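Local coordinates for putative TIM-barrel metal-dependent hydrolase (Mycobacterium avium subsp. paratuberculosis S397, PDB 4DZI), which is a putative amidohydrolase of unknown substrate that probably uses a two-metal site for hydrolysis, at residues C[13-18]-C[357-362]; C[228-233]-C[291-296]; C[328-333]-C[350-355]. All coordinates share one frame; numbering follows the deposited sequence.

Contact 1: C[13-18]-C[357-362]. With CD (cadmium ion), chain P; CD (cadmium ion), chain Q.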
ATOM      1  N   ASP C  13      23.543   4.068  -8.189  1.00 12.00           N
ATOM      2  CA  ASP C  13      22.408   4.159  -9.119  1.00 10.89           C
ATOM      3  C   ASP C  13      22.803   4.974 -10.326  1.00  9.91           C
ATOM      4  O   ASP C  13      22.706   6.207 -10.329  1.00 13.01           O
ATOM      5  CB  ASP C  13      21.196   4.835  -8.471  1.00  9.17           C
ATOM      6  CG  ASP C  13      19.945   4.681  -9.296  1.00 12.06           C
ATOM      7  OD1 ASP C  13      20.014   4.122 -10.431  1.00 11.92           O
ATOM      8  OD2 ASP C  13      18.898   5.169  -8.810  1.00 13.53           O
ATOM      9  N   ASN C  14      23.220   4.243 -11.365  1.00 10.64           N
ATOM     10  CA  ASN C  14      23.454   4.874 -12.660  1.00 11.29           C
ATOM     11  C   ASN C  14      22.776   4.039 -13.728  1.00 10.42           C
ATOM     12  O   ASN C  14      22.479   2.874 -13.528  1.00 12.25           O
ATOM     13  CB  ASN C  14      24.969   4.955 -12.951  1.00 13.94           C
ATOM     14  CG  ASN C  14      25.575   6.325 -12.681  1.00 16.37           C
ATOM     15  OD1 ASN C  14      26.447   6.779 -13.446  1.00 16.82           O
ATOM     16  ND2 ASN C  14      25.214   6.951 -11.563  1.00 15.23           N
ATOM     17  N   HIS C  15      22.477   4.671 -14.868  1.00 12.20           N
ATOM     18  CA  HIS C  15      21.860   3.955 -15.996  1.00 10.43           C
ATOM     19  C   HIS C  15      22.586   4.077 -17.323  1.00 12.35           C
ATOM     20  O   HIS C  15      23.295   5.046 -17.558  1.00 12.44           O
ATOM     21  CB  HIS C  15      20.397   4.430 -16.170  1.00 11.13           C
ATOM     22  CG  HIS C  15      19.528   4.056 -15.009  1.00 11.86           C
ATOM     23  ND1 HIS C  15      18.958   2.847 -14.914  1.00 13.29           N
ATOM     24  CD2 HIS C  15      19.215   4.737 -13.832  1.00 13.74           C
ATOM     25  CE1 HIS C  15      18.286   2.749 -13.750  1.00  8.32           C
ATOM     26  NE2 HIS C  15      18.433   3.893 -13.084  1.00 11.27           N
ATOM     27  N   TYR C  16      22.404   3.061 -18.162  1.00 13.98           N
ATOM     28  CA  TYR C  16      22.622   3.167 -19.601  1.00 15.12           C
ATOM     29  C   TYR C  16      21.236   3.226 -20.257  1.00 19.44           C
ATOM     30  O   TYR C  16      20.201   2.962 -19.606  1.00 13.48           O
ATOM     31  CB  TYR C  16      23.408   1.955 -20.122  1.00 14.18           C
ATOM     32  CG  TYR C  16      22.907   0.669 -19.557  1.00 11.64           C
ATOM     33  CD1 TYR C  16      21.717   0.080 -20.023  1.00 11.93           C
ATOM     34  CD2 TYR C  16      23.592   0.024 -18.521  1.00 12.98           C
ATOM     35  CE1 TYR C  16      21.240  -1.103 -19.464  1.00 14.83           C
ATOM     36  CE2 TYR C  16      23.111  -1.159 -17.947  1.00 12.71           C
ATOM     37  CZ  TYR C  16      21.942  -1.723 -18.433  1.00 14.22           C
ATOM     38  OH  TYR C  16      21.448  -2.875 -17.883  1.00 16.45           O
ATOM     39  N   TYR C  17      21.205   3.569 -21.548  1.00 11.93           N
ATOM     40  CA  TYR C  17      19.979   3.450 -22.323  1.00 12.42           C
ATOM     41  C   TYR C  17      20.248   2.306 -23.297  1.00 13.10           C
ATOM     42  O   TYR C  17      21.223   2.327 -24.078  1.00 15.11           O
ATOM     43  CB  TYR C  17      19.683   4.755 -23.045  1.00 14.65           C
ATOM     44  CG  TYR C  17      19.224   5.860 -22.106  1.00 11.81           C
ATOM     45  CD1 TYR C  17      18.138   5.654 -21.253  1.00 14.41           C
ATOM     46  CD2 TYR C  17      19.888   7.076 -22.011  1.00 11.91           C
ATOM     47  CE1 TYR C  17      17.675   6.645 -20.399  1.00 13.68           C
ATOM     48  CE2 TYR C  17      19.460   8.062 -21.141  1.00 15.57           C
ATOM     49  CZ  TYR C  17      18.354   7.845 -20.324  1.00 12.85           C
ATOM     50  OH  TYR C  17      17.907   8.853 -19.490  1.00 15.17           O
ATOM     51  N   GLU C  18      19.429   1.277 -23.245  1.00 13.15           N
ATOM     52  CA  GLU C  18      19.674   0.094 -24.089  1.00 12.39           C
ATOM     53  C   GLU C  18      19.533   0.402 -25.561  1.00 14.12           C
ATOM     54  O   GLU C  18      18.635   1.111 -25.958  1.00 15.14           O
ATOM     55  CB  GLU C  18      18.690  -1.028 -23.780  1.00 14.94           C
ATOM     56  CG  GLU C  18      18.769  -1.618 -22.374  1.00 17.23           C
ATOM     57  CD  GLU C  18      17.982  -0.846 -21.314  1.00 12.62           C
ATOM     58  OE1 GLU C  18      17.557   0.311 -21.504  1.00 14.47           O
ATOM     59  OE2 GLU C  18      17.750  -1.450 -20.252  1.00 13.55           O
ATOM     60  N   TRP C 357      21.812   9.034 -12.234  1.00 11.50           N
ATOM     61  CA  TRP C 357      22.245   9.655 -13.492  1.00  9.78           C
ATOM     62  C   TRP C 357      22.289   8.661 -14.635  1.00  9.88           C
ATOM     63  O   TRP C 357      22.725   7.528 -14.470  1.00 11.65           O
ATOM     64  CB  TRP C 357      23.639  10.257 -13.223  1.00 12.33           C
ATOM     65  CG  TRP C 357      24.029  11.271 -14.266  1.00 12.37           C
ATOM     66  CD1 TRP C 357      23.773  12.638 -14.254  1.00 16.34           C
ATOM     67  CD2 TRP C 357      24.764  11.037 -15.513  1.00 12.15           C
ATOM     68  NE1 TRP C 357      24.284  13.247 -15.391  1.00 13.01           N
ATOM     69  CE2 TRP C 357      24.862  12.340 -16.185  1.00 11.88           C
ATOM     70  CE3 TRP C 357      25.302   9.917 -16.138  1.00 13.67           C
ATOM     71  CZ2 TRP C 357      25.509  12.491 -17.417  1.00 14.32           C
ATOM     72  CZ3 TRP C 357      25.956  10.090 -17.366  1.00 16.73           C
ATOM     73  CH2 TRP C 357      26.031  11.351 -17.996  1.00 14.24           C
ATOM     74  N   PRO C 358      21.851   9.047 -15.857  1.00 12.48           N
ATOM     75  CA  PRO C 358      21.472  10.352 -16.363  1.00 12.43           C
ATOM     76  C   PRO C 358      19.964  10.557 -16.445  1.00 13.37           C
ATOM     77  O   PRO C 358      19.519  11.368 -17.233  1.00 12.97           O
ATOM     78  CB  PRO C 358      21.983  10.277 -17.794  1.00 11.99           C
ATOM     79  CG  PRO C 358      21.671   8.898 -18.206  1.00 14.27           C
ATOM     80  CD  PRO C 358      21.986   8.077 -16.968  1.00 15.24           C
ATOM     81  N   HIS C 359      19.170   9.833 -15.656  1.00 12.02           N
ATOM     82  CA  HIS C 359      17.715  10.012 -15.812  1.00 11.67           C
ATOM     83  C   HIS C 359      17.199  11.392 -15.496  1.00 18.19           C
ATOM     84  O   HIS C 359      17.778  12.123 -14.725  1.00 16.11           O
ATOM     85  CB  HIS C 359      16.995   8.980 -14.914  1.00 12.24           C
ATOM     86  CG  HIS C 359      17.006   7.570 -15.458  1.00 11.59           C
ATOM     87  ND1 HIS C 359      16.390   6.518 -14.807  1.00 11.53           N
ATOM     88  CD2 HIS C 359      17.521   7.052 -16.627  1.00 11.93           C
ATOM     89  CE1 HIS C 359      16.526   5.412 -15.539  1.00 11.43           C
ATOM     90  NE2 HIS C 359      17.200   5.740 -16.666  1.00 14.54           N
ATOM     91  N   GLY C 360      16.066  11.775 -16.095  1.00 12.91           N
ATOM     92  CA  GLY C 360      15.585  13.134 -15.859  1.00 12.28           C
ATOM     93  C   GLY C 360      15.224  13.409 -14.405  1.00 15.84           C
ATOM     94  O   GLY C 360      15.387  14.542 -13.902  1.00 16.92           O
ATOM     95  N   GLU C 361      14.739  12.364 -13.725  1.00 14.36           N
ATOM     96  CA  GLU C 361      14.373  12.436 -12.293  1.00 17.18           C
ATOM     97  C   GLU C 361      15.580  12.299 -11.355  1.00 20.42           C
ATOM     98  O   GLU C 361      15.447  12.414 -10.120  1.00 18.53           O
ATOM     99  CB  GLU C 361      13.321  11.352 -11.953  1.00 16.27           C
ATOM    100  CG  GLU C 361      13.801   9.885 -12.076  1.00 15.26           C
ATOM    101  CD  GLU C 361      13.683   9.275 -13.476  1.00 16.48           C
ATOM    102  OE1 GLU C 361      13.403  10.051 -14.441  1.00 18.85           O
ATOM    103  OE2 GLU C 361      13.838   8.010 -13.633  1.00 15.59           O
ATOM    104  N   GLY C 362      16.756  12.088 -11.932  1.00 15.60           N
ATOM    105  CA  GLY C 362      17.980  11.948 -11.141  1.00 15.19           C
ATOM    106  C   GLY C 362      18.667  13.275 -10.899  1.00 19.10           C
ATOM    107  O   GLY C 362      18.163  14.354 -11.260  1.00 17.26           O
TER
HETATM  108 CD    CD P 501      15.369   6.623 -12.740  1.00 14.22          CD
HETATM  109 CD    CD Q 502      17.871   4.313 -11.009  1.00 12.10          CD
HETATM  110  O   HOH W   1      19.096  11.154 -19.892  1.00 15.53           O
HETATM  111  O   HOH W   2      13.977   4.720 -13.522  1.00 15.79           O

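Contact 2: C[228-233]-C[291-296]. With CD (cadmium ion), chain Q; CD (cadmium ion), chain P.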
ATOM      1  N   GLY C 228      19.923  -6.910  -5.764  1.00 13.91           N
ATOM      2  CA  GLY C 228      19.441  -5.534  -5.783  1.00 12.88           C
ATOM      3  C   GLY C 228      18.016  -5.499  -6.285  1.00 14.55           C
ATOM      4  O   GLY C 228      17.638  -6.283  -7.151  1.00 12.18           O
ATOM      5  N   PHE C 229      17.221  -4.598  -5.688  1.00 12.59           N
ATOM      6  CA  PHE C 229      15.827  -4.395  -6.067  1.00 11.16           C
ATOM      7  C   PHE C 229      15.672  -2.952  -6.541  1.00 10.92           C
ATOM      8  O   PHE C 229      15.699  -2.009  -5.740  1.00 12.00           O
ATOM      9  CB  PHE C 229      14.881  -4.618  -4.853  1.00 10.29           C
ATOM     10  CG  PHE C 229      14.829  -6.051  -4.392  1.00 11.65           C
ATOM     11  CD1 PHE C 229      14.214  -7.017  -5.166  1.00 11.15           C
ATOM     12  CD2 PHE C 229      15.434  -6.433  -3.200  1.00 16.82           C
ATOM     13  CE1 PHE C 229      14.184  -8.349  -4.749  1.00 17.18           C
ATOM     14  CE2 PHE C 229      15.414  -7.776  -2.782  1.00 14.08           C
ATOM     15  CZ  PHE C 229      14.789  -8.728  -3.563  1.00 15.17           C
ATOM     16  N   HIS C 230      15.538  -2.774  -7.849  1.00 10.93           N
ATOM     17  CA  HIS C 230      15.426  -1.433  -8.421  1.00 11.75           C
ATOM     18  C   HIS C 230      14.046  -1.209  -8.901  1.00 13.22           C
ATOM     19  O   HIS C 230      13.437  -2.134  -9.444  1.00 12.85           O
ATOM     20  CB  HIS C 230      16.358  -1.312  -9.644  1.00 10.25           C
ATOM     21  CG  HIS C 230      16.400   0.092 -10.239  1.00  8.77           C
ATOM     22  ND1 HIS C 230      15.435   0.589 -11.062  1.00 10.85           N
ATOM     23  CD2 HIS C 230      17.310   1.123 -10.043  1.00 12.16           C
ATOM     24  CE1 HIS C 230      15.730   1.860 -11.386  1.00 11.68           C
ATOM     25  NE2 HIS C 230      16.861   2.199 -10.757  1.00 13.96           N
ATOM     26  N   LEU C 231      13.557   0.015  -8.714  1.00 12.32           N
ATOM     27  CA  LEU C 231      12.257   0.430  -9.251  1.00 13.19           C
ATOM     28  C   LEU C 231      12.007  -0.151 -10.646  1.00 14.52           C
ATOM     29  O   LEU C 231      12.817   0.029 -11.555  1.00 11.90           O
ATOM     30  CB  LEU C 231      12.238   1.958  -9.353  1.00 12.54           C
ATOM     31  CG  LEU C 231      10.865   2.552  -9.598  1.00 13.68           C
ATOM     32  CD1 LEU C 231       9.961   2.324  -8.377  1.00 16.73           C
ATOM     33  CD2 LEU C 231      11.003   4.045  -9.907  1.00 16.05           C
ATOM     34  N   SER C 232      10.827  -0.755 -10.848  1.00 11.94           N
ATOM     35  CA  SER C 232      10.552  -1.500 -12.088  1.00 11.57           C
ATOM     36  C   SER C 232       9.078  -1.358 -12.421  1.00 13.85           C
ATOM     37  O   SER C 232       8.317  -0.807 -11.617  1.00 12.41           O
ATOM     38  CB  SER C 232      10.818  -3.002 -11.869  1.00 11.85           C
ATOM     39  OG  SER C 232      12.206  -3.270 -11.556  1.00 13.98           O
ATOM     40  N   ASP C 233       8.661  -1.902 -13.569  1.00 12.18           N
ATOM     41  CA  ASP C 233       7.230  -2.241 -13.687  1.00 11.31           C
ATOM     42  C   ASP C 233       7.004  -3.502 -12.884  1.00 12.27           C
ATOM     43  O   ASP C 233       7.367  -4.592 -13.292  1.00 13.96           O
ATOM     44  CB  ASP C 233       6.831  -2.498 -15.147  1.00 14.72           C
ATOM     45  CG  ASP C 233       5.337  -2.710 -15.305  1.00 15.86           C
ATOM     46  OD1 ASP C 233       4.629  -2.851 -14.280  1.00 16.01           O
ATOM     47  OD2 ASP C 233       4.857  -2.724 -16.453  1.00 17.65           O
ATOM     48  N   SER C 291      18.094  -1.786  -1.856  1.00  9.41           N
ATOM     49  CA  SER C 291      16.957  -1.122  -2.514  1.00  9.57           C
ATOM     50  C   SER C 291      17.457   0.101  -3.261  1.00 11.07           C
ATOM     51  O   SER C 291      18.104   0.964  -2.658  1.00 11.73           O
ATOM     52  CB  SER C 291      15.938  -0.708  -1.434  1.00  9.95           C
ATOM     53  OG  SER C 291      14.966   0.176  -1.980  1.00 12.33           O
ATOM     54  N   ILE C 292      17.208   0.153  -4.570  1.00 10.34           N
ATOM     55  CA  ILE C 292      17.680   1.280  -5.391  1.00  9.17           C
ATOM     56  C   ILE C 292      16.509   1.985  -6.097  1.00 10.69           C
ATOM     57  O   ILE C 292      15.695   1.338  -6.763  1.00 11.69           O
ATOM     58  CB  ILE C 292      18.698   0.769  -6.449  1.00 11.17           C
ATOM     59  CG1 ILE C 292      19.758  -0.142  -5.792  1.00 13.13           C
ATOM     60  CG2 ILE C 292      19.331   1.949  -7.199  1.00 11.05           C
ATOM     61  CD1 ILE C 292      20.748  -0.764  -6.771  1.00 16.46           C
ATOM     62  N   GLU C 293      16.464   3.307  -5.955  1.00 10.75           N
ATOM     63  CA  GLU C 293      15.431   4.161  -6.584  1.00 12.40           C
ATOM     64  C   GLU C 293      14.026   3.840  -6.126  1.00 13.87           C
ATOM     65  O   GLU C 293      13.062   4.092  -6.848  1.00 13.44           O
ATOM     66  CB  GLU C 293      15.517   4.188  -8.140  1.00  9.60           C
ATOM     67  CG  GLU C 293      14.994   5.536  -8.690  1.00 12.12           C
ATOM     68  CD  GLU C 293      14.994   5.697 -10.194  1.00 19.02           C
ATOM     69  OE1 GLU C 293      14.175   6.493 -10.685  1.00 14.49           O
ATOM     70  OE2 GLU C 293      15.790   5.025 -10.885  1.00 12.16           O
ATOM     71  N   ASN C 294      13.911   3.334  -4.907  1.00 10.94           N
ATOM     72  CA  ASN C 294      12.568   3.093  -4.367  1.00 11.08           C
ATOM     73  C   ASN C 294      12.213   4.042  -3.216  1.00 12.10           C
ATOM     74  O   ASN C 294      11.119   3.902  -2.619  1.00 12.80           O
ATOM     75  CB  ASN C 294      12.523   1.656  -3.872  1.00 11.00           C
ATOM     76  CG  ASN C 294      12.858   0.663  -4.977  1.00 10.13           C
ATOM     77  OD1 ASN C 294      12.304   0.742  -6.064  1.00 12.48           O
ATOM     78  ND2 ASN C 294      13.798  -0.248  -4.698  1.00 13.55           N
ATOM     79  N   GLY C 295      13.115   4.985  -2.881  1.00 13.17           N
ATOM     80  CA  GLY C 295      12.975   5.872  -1.694  1.00 13.16           C
ATOM     81  C   GLY C 295      13.333   5.099  -0.425  1.00  9.68           C
ATOM     82  O   GLY C 295      13.646   3.925  -0.483  1.00 14.59           O
ATOM     83  N   SER C 296      13.198   5.749   0.730  1.00 14.02           N
ATOM     84  CA  SER C 296      13.430   5.086   1.998  1.00 13.28           C
ATOM     85  C   SER C 296      12.215   5.283   2.881  1.00 11.81           C
ATOM     86  O   SER C 296      12.186   4.770   3.977  1.00 13.01           O
ATOM     87  CB  SER C 296      14.679   5.650   2.720  1.00 11.91           C
ATOM     88  OG  SER C 296      14.532   7.027   3.073  1.00 16.00           O
TER
HETATM   89 CD    CD Q 502      17.871   4.313 -11.009  1.00 12.10          CD
HETATM   90 CD    CD P 501      15.369   6.623 -12.740  1.00 14.22          CD
HETATM   91  O   HOH W   2      13.977   4.720 -13.522  1.00 15.79           O

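Contact 3: C[328-333]-C[350-355]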
ATOM      1  N   ASN C 328      20.665  -6.865   7.069  1.00 15.78           N
ATOM      2  CA  ASN C 328      20.881  -7.432   5.746  1.00 14.86           C
ATOM      3  C   ASN C 328      20.578  -6.518   4.564  1.00 15.01           C
ATOM      4  O   ASN C 328      20.808  -6.918   3.434  1.00 16.83           O
ATOM      5  CB  ASN C 328      20.085  -8.719   5.588  1.00 16.38           C
ATOM      6  CG  ASN C 328      20.558  -9.803   6.531  1.00 23.18           C
ATOM      7  OD1 ASN C 328      20.327  -9.722   7.746  1.00 27.44           O
ATOM      8  ND2 ASN C 328      21.218 -10.828   5.982  1.00 22.24           N
ATOM      9  N   VAL C 329      20.016  -5.334   4.825  1.00 13.99           N
ATOM     10  CA  VAL C 329      19.463  -4.491   3.752  1.00 14.74           C
ATOM     11  C   VAL C 329      20.090  -3.097   3.773  1.00 16.79           C
ATOM     12  O   VAL C 329      20.119  -2.395   4.785  1.00 16.18           O
ATOM     13  CB  VAL C 329      17.920  -4.371   3.838  1.00 13.95           C
ATOM     14  CG1 VAL C 329      17.331  -3.520   2.698  1.00 13.53           C
ATOM     15  CG2 VAL C 329      17.287  -5.773   3.872  1.00 16.00           C
ATOM     16  N   TRP C 330      20.598  -2.692   2.606  1.00 10.48           N
ATOM     17  CA  TRP C 330      21.057  -1.353   2.388  1.00 12.95           C
ATOM     18  C   TRP C 330      20.033  -0.608   1.564  1.00 13.59           C
ATOM     19  O   TRP C 330      19.369  -1.184   0.721  1.00 14.73           O
ATOM     20  CB  TRP C 330      22.369  -1.420   1.583  1.00 12.86           C
ATOM     21  CG  TRP C 330      23.626  -1.767   2.360  1.00 12.47           C
ATOM     22  CD1 TRP C 330      24.681  -0.919   2.692  1.00 15.09           C
ATOM     23  CD2 TRP C 330      24.034  -3.085   2.847  1.00 12.77           C
ATOM     24  NE1 TRP C 330      25.652  -1.609   3.357  1.00 15.32           N
ATOM     25  CE2 TRP C 330      25.322  -2.905   3.485  1.00 13.49           C
ATOM     26  CE3 TRP C 330      23.453  -4.345   2.843  1.00 14.51           C
ATOM     27  CZ2 TRP C 330      26.005  -3.967   4.079  1.00 14.77           C
ATOM     28  CZ3 TRP C 330      24.133  -5.398   3.451  1.00 18.30           C
ATOM     29  CH2 TRP C 330      25.395  -5.212   4.041  1.00 18.16           C
ATOM     30  N   ILE C 331      19.962   0.693   1.763  1.00 11.26           N
ATOM     31  CA  ILE C 331      18.947   1.509   1.088  1.00 10.43           C
ATOM     32  C   ILE C 331      19.534   2.779   0.478  1.00 11.51           C
ATOM     33  O   ILE C 331      20.169   3.581   1.179  1.00 13.31           O
ATOM     34  CB  ILE C 331      17.861   1.909   2.092  1.00 13.69           C
ATOM     35  CG1 ILE C 331      17.151   0.649   2.600  1.00 16.58           C
ATOM     36  CG2 ILE C 331      16.861   2.849   1.412  1.00 16.95           C
ATOM     37  CD1 ILE C 331      16.193   0.935   3.735  1.00 22.03           C
ATOM     38  N   ALA C 332      19.326   2.971  -0.830  1.00 11.51           N
ATOM     39  CA  ALA C 332      19.597   4.267  -1.458  1.00 12.59           C
ATOM     40  C   ALA C 332      18.340   5.127  -1.342  1.00 15.45           C
ATOM     41  O   ALA C 332      17.348   4.855  -2.018  1.00 18.26           O
ATOM     42  CB  ALA C 332      19.940   4.087  -2.946  1.00 14.36           C
ATOM     43  N   PRO C 333      18.367   6.154  -0.501  1.00 14.26           N
ATOM     44  CA  PRO C 333      17.158   6.968  -0.317  1.00 15.50           C
ATOM     45  C   PRO C 333      16.914   7.944  -1.471  1.00 15.29           C
ATOM     46  O   PRO C 333      17.792   8.201  -2.327  1.00 17.26           O
ATOM     47  CB  PRO C 333      17.487   7.774   0.950  1.00 15.74           C
ATOM     48  CG  PRO C 333      19.004   7.988   0.821  1.00 15.79           C
ATOM     49  CD  PRO C 333      19.474   6.618   0.357  1.00 17.43           C
ATOM     50  N   LYS C 350      23.875   1.838   6.572  1.00 12.34           N
ATOM     51  CA  LYS C 350      23.037   1.226   5.557  1.00 13.47           C
ATOM     52  C   LYS C 350      22.525   2.221   4.515  1.00 12.61           C
ATOM     53  O   LYS C 350      21.781   1.830   3.595  1.00 15.69           O
ATOM     54  CB  LYS C 350      21.848   0.510   6.232  1.00 14.26           C
ATOM     55  CG  LYS C 350      22.302  -0.752   6.983  1.00 17.77           C
ATOM     56  CD  LYS C 350      23.077  -1.690   6.061  1.00 18.13           C
ATOM     57  CE  LYS C 350      23.052  -3.130   6.541  1.00 28.71           C
ATOM     58  NZ  LYS C 350      24.118  -3.353   7.538  1.00 31.24           N
ATOM     59  N   ILE C 351      22.928   3.486   4.644  1.00 10.21           N
ATOM     60  CA  ILE C 351      22.454   4.531   3.722  1.00 12.17           C
ATOM     61  C   ILE C 351      23.440   4.663   2.560  1.00 12.92           C
ATOM     62  O   ILE C 351      24.640   4.846   2.778  1.00 17.44           O
ATOM     63  CB  ILE C 351      22.298   5.868   4.458  1.00 13.09           C
ATOM     64  CG1 ILE C 351      21.219   5.741   5.536  1.00 14.57           C
ATOM     65  CG2 ILE C 351      21.951   6.988   3.492  1.00 11.65           C
ATOM     66  CD1 ILE C 351      21.053   7.022   6.349  1.00 17.60           C
ATOM     67  N   LEU C 352      22.919   4.528   1.343  1.00 11.39           N
ATOM     68  CA  LEU C 352      23.751   4.625   0.154  1.00 13.90           C
ATOM     69  C   LEU C 352      23.485   5.837  -0.701  1.00 17.63           C
ATOM     70  O   LEU C 352      22.338   6.155  -1.046  1.00 14.84           O
ATOM     71  CB  LEU C 352      23.555   3.382  -0.721  1.00 12.25           C
ATOM     72  CG  LEU C 352      23.940   2.028  -0.126  1.00 12.43           C
ATOM     73  CD1 LEU C 352      23.523   0.855  -0.987  1.00 13.88           C
ATOM     74  CD2 LEU C 352      25.463   2.027   0.041  1.00 15.57           C
ATOM     75  N   PHE C 353      24.549   6.496  -1.131  1.00 13.65           N
ATOM     76  CA  PHE C 353      24.425   7.473  -2.205  1.00 11.99           C
ATOM     77  C   PHE C 353      24.191   6.849  -3.582  1.00 12.29           C
ATOM     78  O   PHE C 353      24.935   5.962  -4.016  1.00 11.94           O
ATOM     79  CB  PHE C 353      25.684   8.349  -2.215  1.00 13.62           C
ATOM     80  CG  PHE C 353      26.044   8.891  -3.563  1.00 17.94           C
ATOM     81  CD1 PHE C 353      25.252   9.838  -4.197  1.00 15.43           C
ATOM     82  CD2 PHE C 353      27.199   8.442  -4.191  1.00 15.89           C
ATOM     83  CE1 PHE C 353      25.622  10.339  -5.445  1.00 14.72           C
ATOM     84  CE2 PHE C 353      27.567   8.923  -5.439  1.00 21.00           C
ATOM     85  CZ  PHE C 353      26.800   9.894  -6.050  1.00 14.44           C
ATOM     86  N   GLY C 354      23.122   7.302  -4.244  1.00 13.73           N
ATOM     87  CA  GLY C 354      22.877   6.922  -5.645  1.00 12.75           C
ATOM     88  C   GLY C 354      22.280   8.168  -6.319  1.00 17.67           C
ATOM     89  O   GLY C 354      21.412   8.827  -5.755  1.00 18.91           O
ATOM     90  N   SER C 355      22.748   8.500  -7.513  1.00 12.39           N
ATOM     91  CA  SER C 355      22.313   9.721  -8.185  1.00 11.98           C
ATOM     92  C   SER C 355      21.211   9.500  -9.229  1.00 13.26           C
ATOM     93  O   SER C 355      20.479  10.449  -9.553  1.00 16.05           O
ATOM     94  CB  SER C 355      23.501  10.343  -8.940  1.00 14.11           C
ATOM     95  OG  SER C 355      23.893   9.461  -9.980  1.00 13.16           O
TER
HETATM   96  O   HOH W   3      20.692   7.853  -2.541  1.00 27.41           O
HETATM   97  O   HOH W   4      19.094   7.662  -4.755  1.00 29.83           O

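Contact 1: C[13-18]-C[357-362]
His15 and His359 stack ring on ring, offset, with planes 9° apart and centroids 3.8 Å apart, and each hands a nitrogen to a different cadmium ion. NE2 of His15 binds the ion of chain Q at 2.2 Å, while ND1 of His359 reaches the ion of chain P at 2.3 Å. The overlap is close: CE1 of His359 lies over the middle of the His15 ring, 3.3 Å from its CD2. Asp13 grips the Q ion unevenly with both carboxylate oxygens, OD1 at 2.2 Å and OD2 at 2.6 Å. Glu361, its chain bent at the second torsion (chi2 -86°), brings OE2 to the P ion, which also holds a water. Glu293 and Asp356 complete both sites, and His230 joins them at Q. Asp13 and His15 form an Asp-x-His pair on the first barrel strand, where many amidohydrolases carry His-x-His.

Behind these ligands, Tyr17 OH comes in at the edge of the His359 ring, 3.4 Å from CD2. That hydroxyl donates to a water, which in turn donates to Pro358 O. NE2 of His359 has its partner in Thr123, so both ring nitrogens are engaged. The backbone supplies one bond across the contact, His15 N to Trp357 O at 2.9 Å. A cis peptide precedes Pro358, whose CD lies against His15 O. A type I turn, closed by Gly362 N on His359 O, follows and carries Glu361.

Further out, the Trp357 side chain packs on Arg106, Val109 and Gln113 of helix 103-113, while Asn14 pairs its backbone with Phe119 and Leu121 of the adjacent strand 115-121.

Contact 2: C[228-233]-C[291-296]
Phe229 and His230 run parallel to Ser291 and Ile292, with Ile292 N bonded almost straight (177°) to Phe229 O at 2.9 Å and Leu231 N to Ile292 O at 3.2 Å. These are neighbouring strands, 227-230 and 289-292, of the amidohydrolase TIM barrel, and the metal ligands sit at their C-terminal ends. Asn294 ties the two strand ends together: its ND2 reaches Phe229 O at 2.8 Å, from the face of that carbonyl opposite to Ile292 N, and also donates to Ser291 OG.

With CG anti to the backbone N (chi1 -175°), His230 crosses the Ile292 side chain at about a right angle, its CD2 against CG2, with Ile292 O over one face of the ring. ND1 donates to Leu231 O at 2.7 Å, a bond that limits the rotation of the ring, while NE2 binds the cadmium ion of chain Q. Leu231 lays CB on Glu293 O. Glu293, with a positive phi just past the strand, extends its chain so that the carboxylate stands nearly perpendicular to the imidazole. Its OE1 binds the cadmium ion of chain P, and OE2 bridges the two metals, 2.2 Å from the Q ion and 2.5 Å from the P ion.

Contact 3: C[328-333]-C[350-355]
Ile331 takes both backbone hydrogen bonds of this contact. Its N donates to Lys350 O at 2.8 Å, nearly straight at 176°, and its O accepts from Leu352 N at 2.9 Å, the donor standing above the carbonyl plane. Weaker CA-H...O contacts run alongside, such as Ala332 CA to Leu352 O.

The ring contacts are between Trp330 and Lys350. Lys350 folds over one face of the indole, bent at chi2 (-55°) and again at its end, where the turn sets NZ above the benzene part. CD sits 3.5 Å above the centroid of the five-membered ring, a CH-pi contact, and NZ 4.2 Å from that of the six-membered ring, a cation-pi contact. The same aliphatic chain brushes Val329 O, while NZ makes a weak hydrogen bond to Asn327 O.

Strand 329-331, helix 339-346 and the extended run 350-355 follow the order of a beta-alpha-beta unit of a TIM barrel. The run, though not a regular strand, probably takes the place of the last barrel strand, meeting strand 9-15 on its far side, where Phe353 bonds to the backbone of Val12.

Apolar contacts fill in around the backbone. CD1 of Leu352 presses on CB of Trp330 at 3.6 Å, and the side chains of Ile351 and Pro333 cross at about a right angle, CG2 against CD, beside Leu342 of helix 339-346.

Past Leu352 the two chains diverge and water takes over. One water accepts from Gly354 N at 3.0 Å and lies in bonding range of Leu352 O and Pro333 O; a second lies between Pro333 O and Gly354 O, 2.8 Å from the latter.

In the fold
All three contacts are buried, though Leu231 of contact 2 is partly exposed. Contacts 1 and 2 share both cadmium ions and a metal-bound water, and meet directly where the His15 and His230 rings converge on the same ion. Contact 3 binds no metal: it relies on backbone pairing, an indole-lysine contact and bridging waters. Contacts 2 and 3 share a sheet through the neighbouring strands 289-292 and 329-331, centres about 10 Å apart, with Ser291 probably bonded to the backbones of Trp330 and Ala332. Contact 3 also reaches contact 1, centres about 17 Å apart, through Gly354 and Ser355 packed on Asp13 and Asn14; segments 350-355 and 357-362 both meet strand 9-15.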